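PDB 4FBC: protein synthesis inhibitor I from Hordeum vulgare, which belongs to the ribosome-inactivating protein family and probably acts as an inhibitor of protein synthesis. Local coordinates for residues R40-F45 / E274-S279. The protein carries 3 engineered substitutions. Residues are numbered along the deposited sequence; the frame is centred on the assembly and turned at random.
Sequences RNPAHF and ELFHAS
N41 and F276 meet at the middle of this contact, where a type I beta turn from N41 to H44 lies against the last turn of helix 269-278. The N41 amide stands nearly upright to the F276 ring, the two planes 76° apart, and OD1 comes to the ring's edge, 3.4 Å from F276 CD1. Both side chains set CG anti to the backbone N (chi1 -178° in each), which sends the amide across the ring's edge, near the ring plane. The carbonyl oxygen of R40 comes to the same edge, and both oxygens make polar-to-aromatic van der Waals contacts there.

Two pairs are apolar. P42 CD also lies at the ring's edge, 3.8 Å from F276 CD1, and A43 CB rests 3.6 Å from L275 CB; a methyl suits a place where the turn comes so near the helix backbone. P42 also meets S279, its CD lying 3.5 Å from OG.

No hydrogen bond joins the two segments. N41 OD1 accepts from A43 N at 3.0 Å, an Asx turn whose donor lies well above the carbonyl plane, while N41 ND2 makes a weak bond to A272 O, earlier on the helix. Proline, lacking an N-H and with a fixed phi, fits the second position of the turn. At the helix end S279 OG gives its proton to F276 O at 3.0 Å, and S279 N reaches that oxygen from the same face.

The loop after helix 25-39 is thus joined to the C-terminal helix mainly by shape and van der Waals contact, with the asparagine amide shared between turn and helix.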
loop_
_atom_site.group_PDB
_atom_site.type_symbol
_atom_site.label_atom_id
_atom_site.label_comp_id
_atom_site.label_asym_id
_atom_site.label_seq_id
_atom_site.Cartn_x
_atom_site.Cartn_y
_atom_site.Cartn_z
ATOM N N ARG A 40 4.820 -7.978 8.242
ATOM C CA ARG A 40 4.231 -9.312 8.332
ATOM C C ARG A 40 3.942 -9.746 9.766
ATOM O O ARG A 40 4.619 -9.335 10.712
ATOM C CB ARG A 40 5.169 -10.349 7.683
ATOM C CG ARG A 40 6.256 -10.850 8.632
ATOM C CD ARG A 40 7.466 -11.485 7.952
ATOM N NE ARG A 40 8.411 -11.958 8.969
ATOM C CZ ARG A 40 9.200 -11.181 9.719
ATOM N NH1 ARG A 40 9.207 -9.856 9.573
ATOM N NH2 ARG A 40 10.014 -11.738 10.613
ATOM N N ASN A 41 2.926 -10.579 9.913
ATOM C CA ASN A 41 2.744 -11.347 11.134
ATOM C C ASN A 41 3.605 -12.601 11.028
ATOM O O ASN A 41 3.272 -13.522 10.279
ATOM C CB ASN A 41 1.266 -11.720 11.298
ATOM C CG ASN A 41 0.994 -12.497 12.579
ATOM O OD1 ASN A 41 1.915 -12.902 13.275
ATOM N ND2 ASN A 41 -0.280 -12.697 12.894
ATOM N N PRO A 42 4.698 -12.667 11.806
ATOM C CA PRO A 42 5.603 -13.812 11.628
ATOM C C PRO A 42 4.935 -15.157 11.941
ATOM O O PRO A 42 5.444 -16.197 11.518
ATOM C CB PRO A 42 6.746 -13.529 12.625
ATOM C CG PRO A 42 6.673 -12.057 12.905
ATOM C CD PRO A 42 5.198 -11.709 12.809
ATOM N N ALA A 43 3.802 -15.126 12.652
ATOM C CA ALA A 43 3.067 -16.332 13.027
ATOM C C ALA A 43 1.989 -16.739 12.025
ATOM O O ALA A 43 1.294 -17.740 12.228
ATOM C CB ALA A 43 2.434 -16.160 14.426
ATOM N N HIS A 44 1.834 -15.968 10.955
ATOM C CA HIS A 44 0.734 -16.224 10.027
ATOM C C HIS A 44 1.117 -15.931 8.578
ATOM O O HIS A 44 1.145 -14.768 8.150
ATOM C CB HIS A 44 -0.494 -15.380 10.425
ATOM C CG HIS A 44 -1.742 -15.730 9.673
ATOM N ND1 HIS A 44 -2.835 -14.891 9.614
ATOM C CD2 HIS A 44 -2.065 -16.827 8.951
ATOM C CE1 HIS A 44 -3.782 -15.461 8.887
ATOM N NE2 HIS A 44 -3.343 -16.637 8.475
ATOM N N PHE A 45 1.421 -16.991 7.832
ATOM C CA PHE A 45 1.615 -16.888 6.390
ATOM C C PHE A 45 0.519 -17.681 5.702
ATOM O O PHE A 45 -0.090 -18.556 6.314
ATOM C CB PHE A 45 2.956 -17.519 5.987
ATOM C CG PHE A 45 4.154 -16.714 6.363
ATOM C CD1 PHE A 45 4.610 -16.694 7.678
ATOM C CD2 PHE A 45 4.872 -16.034 5.389
ATOM C CE1 PHE A 45 5.751 -15.960 8.019
ATOM C CE2 PHE A 45 6.006 -15.294 5.721
ATOM C CZ PHE A 45 6.442 -15.259 7.043
ATOM N N GLU A 274 -2.859 -12.614 19.169
ATOM C CA GLU A 274 -2.160 -13.352 20.220
ATOM C C GLU A 274 -0.901 -14.006 19.659
ATOM O O GLU A 274 0.184 -13.888 20.244
ATOM C CB GLU A 274 -3.077 -14.403 20.842
ATOM C CG GLU A 274 -2.363 -15.372 21.756
ATOM C CD GLU A 274 -3.311 -16.360 22.390
ATOM O OE1 GLU A 274 -2.980 -17.567 22.439
ATOM O OE2 GLU A 274 -4.391 -15.923 22.838
ATOM N N LEU A 275 -1.037 -14.665 18.511
ATOM C CA LEU A 275 0.129 -15.281 17.868
ATOM C C LEU A 275 1.157 -14.240 17.414
ATOM O O LEU A 275 2.360 -14.458 17.553
ATOM C CB LEU A 275 -0.294 -16.180 16.704
ATOM C CG LEU A 275 -1.252 -17.323 17.055
ATOM C CD1 LEU A 275 -1.588 -18.162 15.835
ATOM C CD2 LEU A 275 -0.711 -18.209 18.171
ATOM N N PHE A 276 0.681 -13.117 16.882
ATOM C CA PHE A 276 1.541 -12.003 16.489
ATOM C C PHE A 276 2.369 -11.533 17.678
ATOM O O PHE A 276 3.591 -11.392 17.584
ATOM C CB PHE A 276 0.676 -10.859 15.935
ATOM C CG PHE A 276 1.447 -9.660 15.458
ATOM C CD1 PHE A 276 2.411 -9.777 14.463
ATOM C CD2 PHE A 276 1.156 -8.392 15.956
ATOM C CE1 PHE A 276 3.093 -8.663 14.005
ATOM C CE2 PHE A 276 1.834 -7.273 15.502
ATOM C CZ PHE A 276 2.806 -7.408 14.518
ATOM N N HIS A 277 1.718 -11.304 18.814
ATOM C CA HIS A 277 2.460 -10.835 19.979
ATOM C C HIS A 277 3.459 -11.868 20.496
ATOM O O HIS A 277 4.569 -11.515 20.917
ATOM C CB HIS A 277 1.492 -10.385 21.080
ATOM C CG HIS A 277 0.642 -9.226 20.672
ATOM N ND1 HIS A 277 -0.667 -9.080 21.076
ATOM C CD2 HIS A 277 0.916 -8.164 19.879
ATOM C CE1 HIS A 277 -1.168 -7.978 20.544
ATOM N NE2 HIS A 277 -0.228 -7.405 19.811
ATOM N N ALA A 278 3.073 -13.135 20.445
ATOM C CA ALA A 278 3.903 -14.216 20.968
ATOM C C ALA A 278 5.141 -14.402 20.100
ATOM O O ALA A 278 6.145 -14.951 20.548
ATOM C CB ALA A 278 3.108 -15.501 21.033
ATOM N N SER A 279 5.063 -13.942 18.859
ATOM C CA SER A 279 6.183 -14.089 17.933
ATOM C C SER A 279 7.073 -12.842 17.893
ATOM O O SER A 279 8.024 -12.776 17.112
ATOM C CB SER A 279 5.681 -14.463 16.536
ATOM O OG SER A 279 5.070 -13.362 15.899
#